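Long-range contacts in Alpha/beta hydrolase fold protein (Ochrobactrum, PDB 4G9E), which acts as an N-acyl homoserine lactonase, an alpha/beta-hydrolase-fold enzyme that probably hydrolyses the ester bond of the lactone ring: residues A[121-126]-A[211-216]; A[13-18]-A[82-87]; A[108-113]-A[198-203]; A[25-30]-A[52-57]. All coordinates share one frame; numbering follows the deposited sequence. Where two conformers were deposited one is given.

Contact 1 of 4, residues A[121-126]-A[211-216]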
loop_
_atom_site.group_PDB
_atom_site.type_symbol
_atom_site.label_atom_id
_atom_site.label_comp_id
_atom_site.label_asym_id
_atom_site.label_seq_id
_atom_site.Cartn_x
_atom_site.Cartn_y
_atom_site.Cartn_z
ATOM N N LEU A 121 -0.147 -6.257 9.538
ATOM C CA LEU A 121 0.113 -5.692 8.217
ATOM C C LEU A 121 -0.464 -6.622 7.170
ATOM O O LEU A 121 -0.123 -7.806 7.160
ATOM C CB LEU A 121 1.622 -5.571 7.994
ATOM C CG LEU A 121 2.078 -5.181 6.587
ATOM C CD1 LEU A 121 1.620 -3.783 6.247
ATOM C CD2 LEU A 121 3.598 -5.273 6.490
ATOM N N MET A 122 -1.330 -6.098 6.302
ATOM C CA MET A 122 -1.793 -6.851 5.134
ATOM C C MET A 122 -1.179 -6.224 3.892
ATOM O O MET A 122 -1.229 -5.003 3.734
ATOM C CB MET A 122 -3.324 -6.842 5.023
ATOM C CG MET A 122 -3.827 -7.569 3.768
ATOM S SD MET A 122 -5.620 -7.624 3.601
ATOM C CE MET A 122 -5.999 -8.856 4.845
ATOM N N ILE A 123 -0.602 -7.062 3.036
ATOM C CA ILE A 123 0.015 -6.597 1.797
ATOM C C ILE A 123 -0.630 -7.257 0.586
ATOM O O ILE A 123 -0.818 -8.485 0.539
ATOM C CB ILE A 123 1.550 -6.797 1.807
ATOM C CG1 ILE A 123 1.935 -8.266 2.026
ATOM C CG2 ILE A 123 2.189 -5.902 2.871
ATOM C CD1 ILE A 123 3.436 -8.543 1.891
ATOM N N THR A 124 -0.978 -6.415 -0.383
ATOM C CA THR A 124 -1.653 -6.825 -1.601
ATOM C C THR A 124 -0.915 -6.195 -2.767
ATOM O O THR A 124 -0.688 -4.984 -2.782
ATOM C CB THR A 124 -3.111 -6.330 -1.589
ATOM O OG1 THR A 124 -3.849 -7.059 -0.599
ATOM C CG2 THR A 124 -3.779 -6.482 -2.957
ATOM N N GLY A 125 -0.529 -7.010 -3.741
ATOM C CA GLY A 125 0.228 -6.511 -4.876
ATOM C C GLY A 125 1.695 -6.278 -4.566
ATOM O O GLY A 125 2.358 -5.531 -5.275
ATOM N N THR A 126 2.201 -6.946 -3.531
ATOM C CA THR A 126 3.529 -6.701 -2.975
ATOM C C THR A 126 4.272 -8.006 -2.741
ATOM O O THR A 126 3.908 -8.772 -1.854
ATOM C CB THR A 126 3.390 -6.023 -1.602
ATOM O OG1 THR A 126 2.611 -4.829 -1.721
ATOM C CG2 THR A 126 4.749 -5.701 -0.991
ATOM N N ILE A 211 1.270 -10.926 9.528
ATOM C CA ILE A 211 1.300 -10.389 8.177
ATOM C C ILE A 211 0.359 -11.214 7.312
ATOM O O ILE A 211 0.491 -12.435 7.224
ATOM C CB ILE A 211 2.727 -10.366 7.571
ATOM C CG1 ILE A 211 3.623 -9.429 8.389
ATOM C CG2 ILE A 211 2.648 -9.915 6.120
ATOM C CD1 ILE A 211 5.087 -9.409 7.954
ATOM N N ALA A 212 -0.603 -10.531 6.699
ATOM C CA ALA A 212 -1.551 -11.158 5.792
ATOM C C ALA A 212 -1.164 -10.832 4.368
ATOM O O ALA A 212 -0.728 -9.715 4.068
ATOM C CB ALA A 212 -2.957 -10.652 6.070
ATOM N N VAL A 213 -1.346 -11.804 3.486
ATOM C CA VAL A 213 -0.989 -11.651 2.085
ATOM C C VAL A 213 -2.213 -12.033 1.260
ATOM O O VAL A 213 -2.698 -13.164 1.351
ATOM C CB VAL A 213 0.199 -12.558 1.711
ATOM C CG1 VAL A 213 0.542 -12.419 0.234
ATOM C CG2 VAL A 213 1.412 -12.241 2.574
ATOM N N VAL A 214 -2.728 -11.082 0.484
ATOM C CA VAL A 214 -3.943 -11.288 -0.309
ATOM C C VAL A 214 -3.716 -10.695 -1.695
ATOM O O VAL A 214 -3.372 -9.514 -1.819
ATOM C CB VAL A 214 -5.157 -10.588 0.336
ATOM C CG1 VAL A 214 -6.393 -10.742 -0.538
ATOM C CG2 VAL A 214 -5.417 -11.127 1.746
ATOM N N ASN A 215 -3.893 -11.508 -2.733
ATOM C CA ASN A 215 -3.665 -11.057 -4.108
ATOM C C ASN A 215 -4.740 -11.542 -5.050
ATOM O O ASN A 215 -5.381 -12.564 -4.806
ATOM C CB ASN A 215 -2.323 -11.553 -4.636
ATOM C CG ASN A 215 -1.177 -10.759 -4.085
ATOM O OD1 ASN A 215 -0.949 -9.626 -4.503
ATOM N ND2 ASN A 215 -0.465 -11.324 -3.124
ATOM N N GLY A 216 -4.910 -10.824 -6.155
ATOM C CA GLY A 216 -5.732 -11.306 -7.249
ATOM C C GLY A 216 -5.018 -12.381 -8.051
ATOM O O GLY A 216 -3.821 -12.277 -8.325
HETATM O O HOH W 1 1.086 -9.098 -1.690
#
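Residues Leu121 to Thr124 and Ile211 to Val214 are paired as neighbouring parallel strands deep in the central sheet of the alpha/beta hydrolase fold. Three backbone bonds run between them: Ala212 N to Leu121 O, Ile123 N to Ala212 O (2.8 Å, 165°) and Val214 N to Ile123 O. On one face the chain of Met122 bends at chi3 (-74°) and brings CE to 3.7 Å from Ala212 CB, while SD and CE border Val214 CG2; Leu262 and Phe265 of helix 255-270 touch Met122 here. On the other face Ile123 and Val213 run alongside each other in the same direction, with Ile123 CG1 4.0 Å from Val213 CG2.

Polar side chains take over at the C-terminal end. The Thr124 hydroxyl, set beside its own backbone N (chi1 -70°), donates to Val214 O with OG1 2.8 Å away and tilted from the carbonyl plane. A valine here would have no hydroxyl to give, and would probably leave the Val214 carbonyl without that bond where the two chains begin to part. Next along, Asn215 OD1 accepts from Gly125 N at 2.8 Å, and Asn215 ND2 donates to a water 3.1 Å away that also accepts from Thr126 N at 3.0 Å. Gly125 O in turn is hydrogen-bonded to Ser102 OG, the probable nucleophile. The amide of Asn215 thus uses both its ends on the turn after strand 120-124, which suggests that side-chain bonds replace sheet pairing in fixing a loop beside Ser102.

Contact 2 of 4, residues A[13-18]-A[82-87]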
loop_
_atom_site.group_PDB
_atom_site.type_symbol
_atom_site.label_atom_id
_atom_site.label_comp_id
_atom_site.label_asym_id
_atom_site.label_seq_id
_atom_site.Cartn_x
_atom_site.Cartn_y
_atom_site.Cartn_z
ATOM N N GLY A 13 5.906 17.829 3.675
ATOM C CA GLY A 13 4.978 18.597 2.870
ATOM C C GLY A 13 3.574 18.499 3.433
ATOM O O GLY A 13 3.362 17.979 4.527
ATOM N N ARG A 14 2.606 19.013 2.689
ATOM C CA ARG A 14 1.227 18.992 3.145
ATOM C C ARG A 14 0.581 17.699 2.673
ATOM O O ARG A 14 0.480 17.454 1.478
ATOM C CB ARG A 14 0.473 20.207 2.612
ATOM C CG ARG A 14 -0.848 20.460 3.319
ATOM C CD ARG A 14 -1.538 21.702 2.783
ATOM N NE ARG A 14 -1.933 21.543 1.387
ATOM C CZ ARG A 14 -1.419 22.239 0.380
ATOM N NH1 ARG A 14 -0.488 23.156 0.608
ATOM N NH2 ARG A 14 -1.843 22.021 -0.858
ATOM N N ILE A 15 0.158 16.875 3.623
ATOM C CA ILE A 15 -0.376 15.564 3.290
ATOM C C ILE A 15 -1.888 15.509 3.474
ATOM O O ILE A 15 -2.423 15.859 4.529
ATOM C CB ILE A 15 0.334 14.446 4.087
ATOM C CG1 ILE A 15 1.800 14.357 3.647
ATOM C CG2 ILE A 15 -0.374 13.110 3.892
ATOM C CD1 ILE A 15 2.613 13.339 4.408
ATOM N N ALA A 16 -2.570 15.085 2.417
ATOM C CA ALA A 16 -4.017 14.937 2.437
ATOM C C ALA A 16 -4.394 13.638 3.143
ATOM O O ALA A 16 -3.766 12.601 2.920
ATOM C CB ALA A 16 -4.554 14.940 1.023
ATOM N N VAL A 17 -5.428 13.696 3.982
ATOM C CA VAL A 17 -5.882 12.542 4.751
ATOM C C VAL A 17 -7.398 12.399 4.652
ATOM O O VAL A 17 -8.126 13.365 4.858
ATOM C CB VAL A 17 -5.511 12.683 6.245
ATOM C CG1 VAL A 17 -5.979 11.469 7.029
ATOM C CG2 VAL A 17 -4.009 12.877 6.412
ATOM N N ARG A 18 -7.860 11.197 4.324
ATOM C CA ARG A 18 -9.286 10.880 4.334
ATOM C C ARG A 18 -9.533 9.927 5.478
ATOM O O ARG A 18 -8.780 8.976 5.654
ATOM C CB ARG A 18 -9.685 10.178 3.040
ATOM C CG ARG A 18 -9.492 11.007 1.806
ATOM C CD ARG A 18 -9.533 10.148 0.558
ATOM N NE ARG A 18 -9.013 10.897 -0.576
ATOM C CZ ARG A 18 -7.717 11.067 -0.820
ATOM N NH1 ARG A 18 -6.807 10.529 -0.017
ATOM N NH2 ARG A 18 -7.329 11.777 -1.870
ATOM N N ASP A 82 8.656 6.769 6.686
ATOM C CA ASP A 82 8.865 7.857 7.635
ATOM C C ASP A 82 7.684 8.817 7.597
ATOM O O ASP A 82 7.147 9.192 8.640
ATOM C CB ASP A 82 10.169 8.609 7.337
ATOM C CG ASP A 82 11.384 7.908 7.893
ATOM O OD1 ASP A 82 11.274 7.321 8.986
ATOM O OD2 ASP A 82 12.446 7.942 7.243
ATOM N N ALA A 83 7.272 9.204 6.396
ATOM C CA ALA A 83 6.168 10.151 6.262
ATOM C C ALA A 83 4.877 9.614 6.886
ATOM O O ALA A 83 4.174 10.334 7.596
ATOM C CB ALA A 83 5.946 10.513 4.793
ATOM N N MET A 84 4.558 8.354 6.614
ATOM C CA MET A 84 3.336 7.787 7.164
ATOM C C MET A 84 3.421 7.644 8.681
ATOM O O MET A 84 2.423 7.794 9.379
ATOM C CB MET A 84 3.015 6.450 6.503
ATOM C CG MET A 84 2.642 6.560 5.026
ATOM S SD MET A 84 1.225 7.634 4.656
ATOM C CE MET A 84 2.047 9.167 4.246
ATOM N N THR A 85 4.612 7.354 9.190
ATOM C CA THR A 85 4.786 7.263 10.628
ATOM C C THR A 85 4.560 8.640 11.266
ATOM O O THR A 85 3.933 8.748 12.318
ATOM C CB THR A 85 6.166 6.675 10.997
ATOM O OG1 THR A 85 6.300 5.366 10.431
ATOM C CG2 THR A 85 6.297 6.562 12.504
ATOM N N GLU A 86 5.054 9.691 10.613
ATOM C CA GLU A 86 4.839 11.062 11.071
ATOM C C GLU A 86 3.353 11.442 11.020
ATOM O O GLU A 86 2.829 12.097 11.924
ATOM C CB GLU A 86 5.691 12.045 10.252
ATOM C CG GLU A 86 5.498 13.503 10.650
ATOM C CD GLU A 86 6.394 14.464 9.889
ATOM O OE1 GLU A 86 7.203 14.011 9.058
ATOM O OE2 GLU A 86 6.290 15.685 10.132
ATOM N N VAL A 87 2.673 11.034 9.955
ATOM C CA VAL A 87 1.233 11.255 9.856
ATOM C C VAL A 87 0.512 10.608 11.040
ATOM O O VAL A 87 -0.314 11.240 11.703
ATOM C CB VAL A 87 0.679 10.724 8.513
ATOM C CG1 VAL A 87 -0.844 10.565 8.567
ATOM C CG2 VAL A 87 1.104 11.645 7.373
#
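Ile15 carries CG1 beside its backbone N (chi1 -66°) and runs on extended to CD1, which drives this methyl away from the strand and against helix 77-91. Val87 answers with CG2, likewise beside its own N, while CG1 stands anti to that N (chi1 163°) and faces Val17. The closest meeting is Ile15 CD1 with Val87 CG2 at 3.7 Å, and Ile15 CG2 borders the same valine methyl at 4.1 Å, so one branch of Val87 is touched by both branches of the isoleucine.

Ile15 CD1 also has Met84 CE at 4.2 Å and Ala83 CB at 4.4 Å, which puts it against one turn of the helix. Farther along the strand, Val17 CG2 comes to 4.5 Å from Val87 CG1, a looser touch. Ile15 was modelled in two conformers, and the details of its packing hold with less certainty than those of the other residues. No hydrogen bond joins the segments; the contact is wholly apolar and buried.

Strand and helix axes approach to 10.8 Å and cross at -66°, a helix laid over one face of the sheet. Strand 13-19 runs antiparallel between strands 4-10 and 52-57, and Val17 also packs on Ile55 of the latter. From the helix, Met84 reaches Pro57 at the end of strand 52-57 and Met111 of helix 103-111, while Glu86 is hydrogen-bonded to Ser11 in the turn before strand 13-19.

Contact 3 of 4, residues A[108-113]-A[198-203]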
loop_
_atom_site.group_PDB
_atom_site.type_symbol
_atom_site.label_atom_id
_atom_site.label_comp_id
_atom_site.label_asym_id
_atom_site.label_seq_id
_atom_site.Cartn_x
_atom_site.Cartn_y
_atom_site.Cartn_z
ATOM N N GLY A 108 4.588 -0.351 3.984
ATOM C CA GLY A 108 4.162 -0.997 5.215
ATOM C C GLY A 108 5.236 -1.879 5.832
ATOM O O GLY A 108 5.422 -1.903 7.047
ATOM N N ILE A 109 5.958 -2.609 4.986
ATOM C CA ILE A 109 7.065 -3.430 5.463
ATOM C C ILE A 109 8.148 -2.552 6.117
ATOM O O ILE A 109 8.667 -2.879 7.190
ATOM C CB ILE A 109 7.649 -4.304 4.324
ATOM C CG1 ILE A 109 6.612 -5.328 3.840
ATOM C CG2 ILE A 109 8.940 -4.995 4.780
ATOM C CD1 ILE A 109 7.014 -6.035 2.559
ATOM N N GLU A 110 8.484 -1.433 5.477
ATOM C CA GLU A 110 9.444 -0.508 6.068
ATOM C C GLU A 110 8.891 0.178 7.330
ATOM O O GLU A 110 9.662 0.648 8.159
ATOM C CB GLU A 110 9.942 0.506 5.033
ATOM C CG GLU A 110 10.616 -0.116 3.802
ATOM C CD GLU A 110 11.911 -0.854 4.114
ATOM O OE1 GLU A 110 12.542 -0.566 5.150
ATOM O OE2 GLU A 110 12.290 -1.735 3.313
ATOM N N MET A 111 7.569 0.206 7.494
ATOM C CA MET A 111 6.988 0.768 8.709
ATOM C C MET A 111 7.107 -0.147 9.916
ATOM O O MET A 111 6.969 0.311 11.042
ATOM C CB MET A 111 5.521 1.153 8.520
ATOM C CG MET A 111 5.309 2.393 7.700
ATOM S SD MET A 111 3.567 2.838 7.553
ATOM C CE MET A 111 3.198 3.429 9.197
ATOM N N ILE A 112 7.353 -1.434 9.703
ATOM C CA ILE A 112 7.398 -2.359 10.829
ATOM C C ILE A 112 8.401 -1.881 11.880
ATOM O O ILE A 112 8.108 -1.882 13.074
ATOM C CB ILE A 112 7.676 -3.805 10.372
ATOM C CG1 ILE A 112 6.495 -4.335 9.545
ATOM C CG2 ILE A 112 7.956 -4.715 11.566
ATOM C CD1 ILE A 112 6.758 -5.663 8.883
ATOM N N ALA A 113 9.573 -1.437 11.440
ATOM C CA ALA A 113 10.603 -0.987 12.370
ATOM C C ALA A 113 10.298 0.373 12.996
ATOM O O ALA A 113 10.811 0.698 14.062
ATOM C CB ALA A 113 11.935 -0.928 11.661
ATOM N N GLY A 198 15.662 -1.092 4.403
ATOM C CA GLY A 198 15.831 -2.401 5.006
ATOM C C GLY A 198 15.467 -3.518 4.046
ATOM O O GLY A 198 14.495 -3.412 3.300
ATOM N N ASN A 199 16.242 -4.597 4.078
ATOM C CA ASN A 199 16.017 -5.774 3.240
ATOM C C ASN A 199 14.656 -6.376 3.586
ATOM O O ASN A 199 14.443 -6.875 4.699
ATOM C CB ASN A 199 17.154 -6.772 3.485
ATOM C CG ASN A 199 17.020 -8.038 2.673
ATOM O OD1 ASN A 199 15.931 -8.590 2.525
ATOM N ND2 ASN A 199 18.142 -8.519 2.152
ATOM N N GLN A 200 13.723 -6.311 2.641
ATOM C CA GLN A 200 12.336 -6.664 2.927
ATOM C C GLN A 200 12.114 -8.157 3.109
ATOM O O GLN A 200 11.213 -8.579 3.835
ATOM C CB GLN A 200 11.418 -6.106 1.844
ATOM C CG GLN A 200 11.377 -4.589 1.893
ATOM C CD GLN A 200 10.670 -3.977 0.717
ATOM O OE1 GLN A 200 9.890 -4.641 0.037
ATOM N NE2 GLN A 200 10.942 -2.701 0.461
ATOM N N ARG A 201 12.927 -8.961 2.440
ATOM C CA ARG A 201 12.869 -10.397 2.631
ATOM C C ARG A 201 13.170 -10.735 4.085
ATOM O O ARG A 201 12.432 -11.484 4.731
ATOM C CB ARG A 201 13.851 -11.103 1.707
ATOM C CG ARG A 201 13.915 -12.596 1.914
ATOM C CD ARG A 201 15.106 -13.170 1.182
ATOM N NE ARG A 201 16.338 -12.598 1.714
ATOM C CZ ARG A 201 17.423 -12.354 0.990
ATOM N NH1 ARG A 201 17.434 -12.636 -0.306
ATOM N NH2 ARG A 201 18.498 -11.828 1.561
ATOM N N ASP A 202 14.253 -10.166 4.604
ATOM C CA ASP A 202 14.635 -10.443 5.978
ATOM C C ASP A 202 13.637 -9.849 6.969
ATOM O O ASP A 202 13.309 -10.475 7.977
ATOM C CB ASP A 202 16.042 -9.930 6.276
ATOM C CG ASP A 202 17.110 -10.628 5.445
ATOM O OD1 ASP A 202 16.816 -11.677 4.834
ATOM O OD2 ASP A 202 18.247 -10.125 5.405
ATOM N N ILE A 203 13.138 -8.649 6.684
ATOM C CA ILE A 203 12.189 -8.019 7.591
ATOM C C ILE A 203 10.944 -8.883 7.775
ATOM O O ILE A 203 10.523 -9.117 8.907
ATOM C CB ILE A 203 11.781 -6.620 7.120
ATOM C CG1 ILE A 203 12.944 -5.652 7.311
ATOM C CG2 ILE A 203 10.574 -6.119 7.893
ATOM C CD1 ILE A 203 12.789 -4.357 6.545
#
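Gln200 crosses the side chains of Ile109 and Glu110 at about a right angle, and each of its atoms has a neighbour. CB lies 4.0 Å from Ile109 CG2, and CG sits between that methyl, 3.8 Å away, and Glu110 OE2, which is nearer still and also borders CD. From CG the chain runs on extended (chi2 171°), which carries the amide past Ile109 to the carboxylate of Glu110. OE1 stands 4.1 Å from Ile109 CD1 and is hydrogen-bonded to His106 ND1, one turn earlier in helix 103-111. NE2 donates to the anti lone pair of Glu110 OE2 over a long 3.3 Å, with the carboxylate and amide planes turned 60° from each other. A leucine in its place would lack both amide ends, and His106 ND1 and Glu110 OE2 would probably each lose a polar mate.

Helix 103-111 follows the probable nucleophile elbow of the alpha/beta hydrolase fold, and helix 200-206 packs beside its C-terminal half. The second helix opens with Asn199 as N-cap, its OD1 accepting from Asp202 N at 3.1 Å. Just before the cap, Gly198 N donates to Glu110 OE1, again at 3.3 Å, on the syn side but tilted out of the carboxylate plane. Glu110 was modelled in two conformers, so both of its bonds are less certain than the apolar packing. That packing centres on Ile203, whose CG2 meets Ile109 CG2 at 3.7 Å and Ile112 CD1 at 4.0 Å; Ile112 and Ile203 pass alongside each other, running opposite ways, and Leu121 of strand 120-124 touches both Ile109 and Ile112.

Contact 4 of 4, residues A[25-30]-A[52-57]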
loop_
_atom_site.group_PDB
_atom_site.type_symbol
_atom_site.label_atom_id
_atom_site.label_comp_id
_atom_site.label_asym_id
_atom_site.label_seq_id
_atom_site.Cartn_x
_atom_site.Cartn_y
_atom_site.Cartn_z
ATOM N N ALA A 25 -11.434 0.071 15.813
ATOM C CA ALA A 25 -9.987 0.144 15.675
ATOM C C ALA A 25 -9.562 0.786 14.348
ATOM O O ALA A 25 -10.215 0.626 13.324
ATOM C CB ALA A 25 -9.395 -1.244 15.798
ATOM N N PRO A 26 -8.451 1.524 14.361
ATOM C CA PRO A 26 -7.992 2.188 13.138
ATOM C C PRO A 26 -7.274 1.268 12.149
ATOM O O PRO A 26 -6.538 0.355 12.533
ATOM C CB PRO A 26 -7.037 3.258 13.673
ATOM C CG PRO A 26 -6.534 2.691 14.963
ATOM C CD PRO A 26 -7.695 1.946 15.550
ATOM N N LEU A 27 -7.495 1.554 10.867
ATOM C CA LEU A 27 -6.837 0.896 9.746
ATOM C C LEU A 27 -6.220 1.975 8.871
ATOM O O LEU A 27 -6.938 2.817 8.336
ATOM C CB LEU A 27 -7.861 0.117 8.913
ATOM C CG LEU A 27 -7.299 -0.479 7.619
ATOM C CD1 LEU A 27 -6.430 -1.696 7.894
ATOM C CD2 LEU A 27 -8.412 -0.824 6.641
ATOM N N LEU A 28 -4.897 1.957 8.743
ATOM C CA LEU A 28 -4.207 2.819 7.798
ATOM C C LEU A 28 -4.109 2.074 6.474
ATOM O O LEU A 28 -3.573 0.971 6.430
ATOM C CB LEU A 28 -2.806 3.126 8.318
ATOM C CG LEU A 28 -1.870 3.815 7.328
ATOM C CD1 LEU A 28 -2.395 5.182 6.932
ATOM C CD2 LEU A 28 -0.464 3.945 7.936
ATOM N N MET A 29 -4.636 2.671 5.406
ATOM C CA MET A 29 -4.540 2.098 4.065
ATOM C C MET A 29 -3.578 2.950 3.252
ATOM O O MET A 29 -3.774 4.162 3.154
ATOM C CB MET A 29 -5.912 2.071 3.378
ATOM C CG MET A 29 -6.944 1.247 4.122
ATOM S SD MET A 29 -8.518 1.081 3.253
ATOM C CE MET A 29 -8.089 -0.191 2.073
ATOM N N ILE A 30 -2.553 2.317 2.681
ATOM C CA ILE A 30 -1.505 3.021 1.947
ATOM C C ILE A 30 -1.572 2.629 0.472
ATOM O O ILE A 30 -1.419 1.459 0.120
ATOM C CB ILE A 30 -0.094 2.692 2.485
ATOM C CG1 ILE A 30 -0.023 2.824 4.013
ATOM C CG2 ILE A 30 0.927 3.599 1.831
ATOM C CD1 ILE A 30 1.307 2.398 4.590
ATOM N N TRP A 52 -14.833 0.432 11.158
ATOM C CA TRP A 52 -13.487 0.741 11.601
ATOM C C TRP A 52 -13.090 2.121 11.127
ATOM O O TRP A 52 -13.630 2.629 10.146
ATOM C CB TRP A 52 -12.529 -0.334 11.082
ATOM C CG TRP A 52 -12.693 -1.664 11.792
ATOM C CD1 TRP A 52 -12.347 -1.939 13.087
ATOM C CD2 TRP A 52 -13.228 -2.888 11.250
ATOM N NE1 TRP A 52 -12.648 -3.246 13.388
ATOM C CE2 TRP A 52 -13.169 -3.853 12.274
ATOM C CE3 TRP A 52 -13.736 -3.264 9.996
ATOM C CZ2 TRP A 52 -13.590 -5.165 12.085
ATOM C CZ3 TRP A 52 -14.165 -4.570 9.816
ATOM C CH2 TRP A 52 -14.098 -5.501 10.857
ATOM N N ARG A 53 -12.157 2.742 11.845
ATOM C CA ARG A 53 -11.667 4.058 11.460
ATOM C C ARG A 53 -10.636 3.899 10.348
ATOM O O ARG A 53 -9.460 3.646 10.601
ATOM C CB ARG A 53 -11.070 4.774 12.666
ATOM C CG ARG A 53 -10.566 6.169 12.369
ATOM C CD ARG A 53 -10.046 6.802 13.638
ATOM N NE ARG A 53 -9.612 8.179 13.448
ATOM C CZ ARG A 53 -9.233 8.968 14.447
ATOM N NH1 ARG A 53 -9.232 8.496 15.685
ATOM N NH2 ARG A 53 -8.851 10.216 14.215
ATOM N N VAL A 54 -11.095 4.021 9.108
ATOM C CA VAL A 54 -10.220 3.865 7.954
ATOM C C VAL A 54 -9.550 5.199 7.640
ATOM O O VAL A 54 -10.223 6.227 7.521
ATOM C CB VAL A 54 -11.004 3.369 6.730
ATOM C CG1 VAL A 54 -10.119 3.341 5.490
ATOM C CG2 VAL A 54 -11.589 1.988 7.006
ATOM N N ILE A 55 -8.223 5.170 7.532
ATOM C CA ILE A 55 -7.407 6.354 7.282
ATOM C C ILE A 55 -6.660 6.118 5.982
ATOM O O ILE A 55 -5.887 5.171 5.884
ATOM C CB ILE A 55 -6.406 6.554 8.432
ATOM C CG1 ILE A 55 -7.152 6.660 9.767
ATOM C CG2 ILE A 55 -5.534 7.772 8.176
ATOM C CD1 ILE A 55 -6.290 6.472 10.986
ATOM N N ALA A 56 -6.910 6.968 4.985
ATOM C CA ALA A 56 -6.355 6.780 3.642
ATOM C C ALA A 56 -5.698 8.066 3.166
ATOM O O ALA A 56 -6.350 8.904 2.543
ATOM C CB ALA A 56 -7.444 6.345 2.662
ATOM N N PRO A 57 -4.407 8.240 3.486
ATOM C CA PRO A 57 -3.705 9.463 3.083
ATOM C C PRO A 57 -3.217 9.397 1.650
ATOM O O PRO A 57 -3.288 8.364 0.996
ATOM C CB PRO A 57 -2.485 9.504 4.014
ATOM C CG PRO A 57 -2.645 8.396 4.986
ATOM C CD PRO A 57 -3.588 7.399 4.370
HETATM O O HOH W 2 -3.553 5.636 0.859
#
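Parallel pairing of Pro26, Leu27 and Leu28 with Arg53, Val54 and Ile55 rests first on backbone bonds. Leu27 N donates to Arg53 O, Ile55 N to Leu27 O and Met29 N to Ile55 O, the last at 2.8 Å and nearly straight (175°). At the N-terminal end of the pairing the bond from Arg53 N to Ala25 O is longer, 3.2 Å, and its donor stands above the carbonyl plane. That same Ala25 O meets the indole edge of Trp52, near the ring plane, 3.3 Å from CD1.

Apolar contacts fill both faces. Leu28 CD1 meets Pro57 CD at 3.6 Å, the two side chains at about a right angle, on the face that also carries Ile55 and is covered by Met88 of helix 77-91. Opposite, Met29 SD lies 3.6 Å from Val54 CG1, and Leu27 packs on Leu262 of helix 255-270.

A water supplies the last link, donating to Met29 O and Pro57 O, each 2.7 Å from its oxygen. Proline has no N-H for Met29 O, whose nearest atom on that ring is Pro57 CD; direct pairing therefore stops here, and the water bridges the strands instead.

Overall arrangement
Contacts 1 and 4 are parallel pairings within the one buried central sheet, yet they do not touch; strand 97-101 runs between them. Contacts 2 and 3 lie farther from the centre, contact 2 between strand 13-19 and helix 77-91, contact 3 between two helices; contact 2 is purely apolar, while contact 3, only partly buried, adds to isoleucine packing long hydrogen bonds from a backbone N-H and a side-chain amide to a carboxylate. Leu121 joins contact 1 to contact 3, and Met111 links contact 3 to Met84 of contact 2 and to Leu28 and Ile30 of contact 4. Contacts 2 and 4 meet through adjacent strands 13-19 and 52-57. Contact 1 comes closest to the bound butanoyl homoserine.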